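Immunomodulatory active chitinase (Trichuris suis, PDB 6G9C) probably binds and hydrolyses chitin as a family 18 glycosyl hydrolase, and has immunomodulatory activity in inflammatory lung disease. Local coordinates at residues 217-227 against 246-255. Numbering follows the deposited sequence.
Sequences LMCYDFHGAWE and FKMWNVEQSS. With EDO (1,2-ethanediol), chain D; EDO (1,2-ethanediol), chain E.
F222 lays one face of its ring on the backbone that leads from W249 into N250: W249 C sits 3.6 Å above the ring plane, over its centre, and N250 N stands nearer the rim. A flat, apolar ring suits this place because it covers peptide atoms without needing a hydrogen bond. Its CD1 also meets W249 CB at 3.6 Å. Deeper in, the packing is close and mostly apolar, suiting the small or branched L217, C219 and V251. With chi1 at 179°, L217 swings CG away from its own amide, and CD2 comes to lie 3.6 Å from S255 CA; C219 SG rests against V251 CG2. S254 can face this apolar surface because its hydroxyl is spent on N250 O, which also takes S254 N from the other face of the carbonyl. N250 is the N-cap, its OD1 accepting from Q253 N. This is part of the TIM barrel of family 18 chitinases: the end of strand 214-218 and C219 rest on the first turn of helix 251-261, while the loop after them lies on the residues leading into that helix. Toward the partly exposed side the contact becomes more polar and is bridged by water. H223 suits this border, offering a C-H edge and two nitrogens: CE1 points onto the centre of the F246 face in a T-shaped (edge-to-face) pair, planes at 87°, while ND1 donates in its ring plane to the syn lone pair of E227 OE2 at 2.9 Å, fixing the imidazole's rotation. NE2 reaches a water that donates to W249 O.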
loop_
_atom_site.group_PDB
_atom_site.type_symbol
_atom_site.label_atom_id
_atom_site.label_comp_id
_atom_site.label_asym_id
_atom_site.label_seq_id
_atom_site.Cartn_x
_atom_site.Cartn_y
_atom_site.Cartn_z
ATOM N N LEU A 217 3.153 -19.798 19.220
ATOM C CA LEU A 217 3.769 -20.600 20.273
ATOM C C LEU A 217 5.289 -20.556 20.158
ATOM O O LEU A 217 5.859 -20.959 19.133
ATOM C CB LEU A 217 3.271 -22.043 20.189
ATOM C CG LEU A 217 3.878 -22.981 21.232
ATOM C CD1 LEU A 217 3.440 -22.597 22.655
ATOM C CD2 LEU A 217 3.504 -24.413 20.918
ATOM N N MET A 218 5.949 -20.076 21.209
ATOM C CA MET A 218 7.403 -19.927 21.214
ATOM C C MET A 218 8.068 -21.215 21.699
ATOM O O MET A 218 8.755 -21.246 22.718
ATOM C CB MET A 218 7.811 -18.739 22.079
ATOM C CG MET A 218 7.361 -17.395 21.506
ATOM S SD MET A 218 7.623 -16.035 22.663
ATOM C CE MET A 218 9.409 -15.928 22.676
ATOM N N CYS A 219 7.869 -22.283 20.919
ATOM C CA CYS A 219 8.387 -23.602 21.275
ATOM C C CYS A 219 9.825 -23.717 20.760
ATOM O O CYS A 219 10.151 -24.456 19.834
ATOM C CB CYS A 219 7.479 -24.699 20.733
ATOM S SG CYS A 219 6.941 -24.411 19.029
ATOM N N TYR A 220 10.681 -22.918 21.387
ATOM C CA TYR A 220 12.117 -22.910 21.159
ATOM C C TYR A 220 12.752 -22.238 22.369
ATOM O O TYR A 220 12.060 -21.831 23.312
ATOM C CB TYR A 220 12.494 -22.220 19.836
ATOM C CG TYR A 220 11.716 -20.958 19.504
ATOM C CD1 TYR A 220 11.903 -19.783 20.236
ATOM C CD2 TYR A 220 10.820 -20.936 18.443
ATOM C CE1 TYR A 220 11.194 -18.609 19.924
ATOM C CE2 TYR A 220 10.105 -19.782 18.127
ATOM C CZ TYR A 220 10.294 -18.627 18.868
ATOM O OH TYR A 220 9.592 -17.490 18.531
ATOM N N ASP A 221 14.081 -22.138 22.349
ATOM C CA ASP A 221 14.850 -21.743 23.534
ATOM C C ASP A 221 14.591 -22.672 24.719
ATOM O O ASP A 221 14.659 -22.239 25.873
ATOM C CB ASP A 221 14.565 -20.299 23.963
ATOM C CG ASP A 221 14.840 -19.293 22.885
ATOM O OD1 ASP A 221 15.682 -19.547 22.001
ATOM O OD2 ASP A 221 14.215 -18.215 22.935
ATOM N N PHE A 222 14.287 -23.950 24.472
ATOM C CA PHE A 222 14.117 -24.876 25.593
ATOM C C PHE A 222 15.431 -25.110 26.320
ATOM O O PHE A 222 15.439 -25.347 27.535
ATOM C CB PHE A 222 13.546 -26.213 25.107
ATOM C CG PHE A 222 12.116 -26.138 24.667
ATOM C CD1 PHE A 222 11.095 -25.919 25.593
ATOM C CD2 PHE A 222 11.786 -26.285 23.334
ATOM C CE1 PHE A 222 9.771 -25.855 25.191
ATOM C CE2 PHE A 222 10.457 -26.217 22.919
ATOM C CZ PHE A 222 9.451 -26.003 23.847
ATOM N N HIS A 223 16.546 -25.050 25.586
ATOM C CA HIS A 223 17.881 -25.250 26.120
ATOM C C HIS A 223 18.823 -24.264 25.448
ATOM O O HIS A 223 18.587 -23.833 24.318
ATOM C CB HIS A 223 18.331 -26.701 25.902
ATOM C CG HIS A 223 17.419 -27.692 26.546
ATOM N ND1 HIS A 223 17.395 -27.896 27.910
ATOM C CD2 HIS A 223 16.451 -28.482 26.027
ATOM C CE1 HIS A 223 16.472 -28.796 28.200
ATOM N NE2 HIS A 223 15.882 -29.166 27.076
ATOM N N GLY A 224 19.882 -23.898 26.159
ATOM C CA GLY A 224 20.790 -22.886 25.661
ATOM C C GLY A 224 21.943 -22.690 26.620
ATOM O O GLY A 224 22.086 -23.416 27.607
ATOM N N ALA A 225 22.764 -21.683 26.317
ATOM C CA ALA A 225 24.039 -21.496 27.000
ATOM C C ALA A 225 23.893 -21.093 28.462
ATOM O O ALA A 225 24.903 -21.030 29.171
ATOM C CB ALA A 225 24.873 -20.460 26.244
ATOM N N TRP A 226 22.678 -20.820 28.938
ATOM C CA TRP A 226 22.493 -20.645 30.373
ATOM C C TRP A 226 22.643 -21.956 31.131
ATOM O O TRP A 226 22.779 -21.926 32.357
ATOM C CB TRP A 226 21.123 -20.016 30.659
ATOM C CG TRP A 226 19.977 -20.728 29.967
ATOM C CD1 TRP A 226 19.220 -21.749 30.476
ATOM C CD2 TRP A 226 19.487 -20.493 28.632
ATOM N NE1 TRP A 226 18.271 -22.144 29.554
ATOM C CE2 TRP A 226 18.419 -21.393 28.413
ATOM C CE3 TRP A 226 19.839 -19.600 27.611
ATOM C CZ2 TRP A 226 17.702 -21.433 27.206
ATOM C CZ3 TRP A 226 19.117 -19.632 26.411
ATOM C CH2 TRP A 226 18.060 -20.543 26.226
ATOM N N GLU A 227 22.626 -23.093 30.439
ATOM C CA GLU A 227 22.820 -24.402 31.045
ATOM C C GLU A 227 24.267 -24.859 30.915
ATOM O O GLU A 227 24.948 -24.552 29.932
ATOM C CB GLU A 227 21.894 -25.432 30.400
ATOM C CG GLU A 227 20.431 -25.163 30.681
ATOM C CD GLU A 227 19.523 -25.915 29.754
ATOM O OE1 GLU A 227 19.805 -25.915 28.534
ATOM O OE2 GLU A 227 18.529 -26.499 30.243
ATOM N N PHE A 246 12.055 -32.276 31.967
ATOM C CA PHE A 246 12.015 -31.715 30.622
ATOM C C PHE A 246 11.101 -32.477 29.673
ATOM O O PHE A 246 11.136 -32.217 28.463
ATOM C CB PHE A 246 13.426 -31.655 30.031
ATOM C CG PHE A 246 14.321 -30.672 30.712
ATOM C CD1 PHE A 246 13.857 -29.410 31.042
ATOM C CD2 PHE A 246 15.625 -31.009 31.032
ATOM C CE1 PHE A 246 14.680 -28.497 31.673
ATOM C CE2 PHE A 246 16.453 -30.105 31.667
ATOM C CZ PHE A 246 15.981 -28.849 31.991
ATOM N N LYS A 247 10.277 -33.399 30.188
ATOM C CA LYS A 247 9.463 -34.251 29.321
ATOM C C LYS A 247 8.512 -33.445 28.436
ATOM O O LYS A 247 8.177 -33.888 27.331
ATOM C CB LYS A 247 8.671 -35.257 30.159
ATOM C CG LYS A 247 9.514 -36.375 30.763
ATOM C CD LYS A 247 10.142 -37.260 29.688
ATOM C CE LYS A 247 11.270 -38.117 30.265
ATOM N NZ LYS A 247 12.063 -38.827 29.213
ATOM N N MET A 248 8.066 -32.274 28.896
ATOM C CA MET A 248 7.165 -31.419 28.127
ATOM C C MET A 248 7.899 -30.372 27.304
ATOM O O MET A 248 7.263 -29.654 26.520
ATOM C CB MET A 248 6.181 -30.701 29.059
ATOM C CG MET A 248 5.532 -31.589 30.097
ATOM S SD MET A 248 3.889 -32.113 29.589
ATOM C CE MET A 248 3.023 -30.560 29.396
ATOM N N TRP A 249 9.215 -30.262 27.459
ATOM C CA TRP A 249 9.964 -29.168 26.844
ATOM C C TRP A 249 10.330 -29.536 25.405
ATOM O O TRP A 249 11.490 -29.741 25.047
ATOM C CB TRP A 249 11.191 -28.837 27.684
ATOM C CG TRP A 249 10.855 -28.084 28.955
ATOM C CD1 TRP A 249 9.746 -28.245 29.736
ATOM C CD2 TRP A 249 11.629 -27.050 29.570
ATOM N NE1 TRP A 249 9.783 -27.378 30.803
ATOM C CE2 TRP A 249 10.927 -26.630 30.722
ATOM C CE3 TRP A 249 12.847 -26.434 29.259
ATOM C CZ2 TRP A 249 11.407 -25.628 31.564
ATOM C CZ3 TRP A 249 13.320 -25.439 30.094
ATOM C CH2 TRP A 249 12.600 -25.045 31.237
ATOM N N ASN A 250 9.298 -29.591 24.569
ATOM C CA ASN A 250 9.464 -29.903 23.156
ATOM C C ASN A 250 8.213 -29.433 22.422
ATOM O O ASN A 250 7.211 -29.067 23.039
ATOM C CB ASN A 250 9.727 -31.404 22.941
ATOM C CG ASN A 250 8.693 -32.283 23.613
ATOM O OD1 ASN A 250 7.570 -32.429 23.119
ATOM N ND2 ASN A 250 9.063 -32.882 24.752
ATOM N N VAL A 251 8.293 -29.445 21.091
ATOM C CA VAL A 251 7.217 -28.898 20.266
ATOM C C VAL A 251 5.937 -29.696 20.469
ATOM O O VAL A 251 4.853 -29.131 20.656
ATOM C CB VAL A 251 7.632 -28.879 18.783
ATOM C CG1 VAL A 251 6.424 -28.571 17.903
ATOM C CG2 VAL A 251 8.754 -27.872 18.549
ATOM N N GLU A 252 6.053 -31.026 20.459
ATOM C CA GLU A 252 4.879 -31.888 20.531
ATOM C C GLU A 252 4.090 -31.655 21.810
ATOM O O GLU A 252 2.865 -31.510 21.774
ATOM C CB GLU A 252 5.299 -33.356 20.432
ATOM C CG GLU A 252 4.117 -34.319 20.455
ATOM C CD GLU A 252 4.539 -35.759 20.687
ATOM O OE1 GLU A 252 5.100 -36.059 21.764
ATOM O OE2 GLU A 252 4.304 -36.593 19.787
ATOM N N GLN A 253 4.776 -31.620 22.957
ATOM C CA GLN A 253 4.078 -31.568 24.237
ATOM C C GLN A 253 3.647 -30.151 24.609
ATOM O O GLN A 253 2.562 -29.966 25.178
ATOM C CB GLN A 253 4.956 -32.162 25.340
ATOM C CG GLN A 253 5.193 -33.656 25.187
ATOM C CD GLN A 253 3.909 -34.448 25.289
ATOM O OE1 GLN A 253 3.090 -34.200 26.170
ATOM N NE2 GLN A 253 3.716 -35.394 24.377
ATOM N N SER A 254 4.483 -29.150 24.317
ATOM C CA SER A 254 4.127 -27.770 24.630
ATOM C C SER A 254 2.903 -27.319 23.838
ATOM O O SER A 254 2.010 -26.655 24.382
ATOM C CB SER A 254 5.320 -26.845 24.379
ATOM O OG SER A 254 5.638 -26.736 22.984
ATOM N N SER A 255 2.831 -27.684 22.551
ATOM C CA SER A 255 1.634 -27.383 21.768
ATOM C C SER A 255 0.431 -28.176 22.275
ATOM O O SER A 255 -0.673 -27.629 22.410
ATOM C CB SER A 255 1.899 -27.669 20.288
ATOM O OG SER A 255 2.087 -29.057 20.064
HETATM C C1 EDO D . 13.204 -15.365 19.990
HETATM O O1 EDO D . 12.447 -15.109 21.167
HETATM C C2 EDO D . 14.229 -16.468 20.246
HETATM O O2 EDO D . 15.000 -16.162 21.412
HETATM C C1 EDO E . 9.626 -12.529 20.034
HETATM O O1 EDO E . 10.579 -12.885 21.071
HETATM C C2 EDO E . 8.818 -13.733 19.536
HETATM O O2 EDO E . 9.721 -14.798 19.148
HETATM O O HOH W 1 13.783 -30.717 26.346
#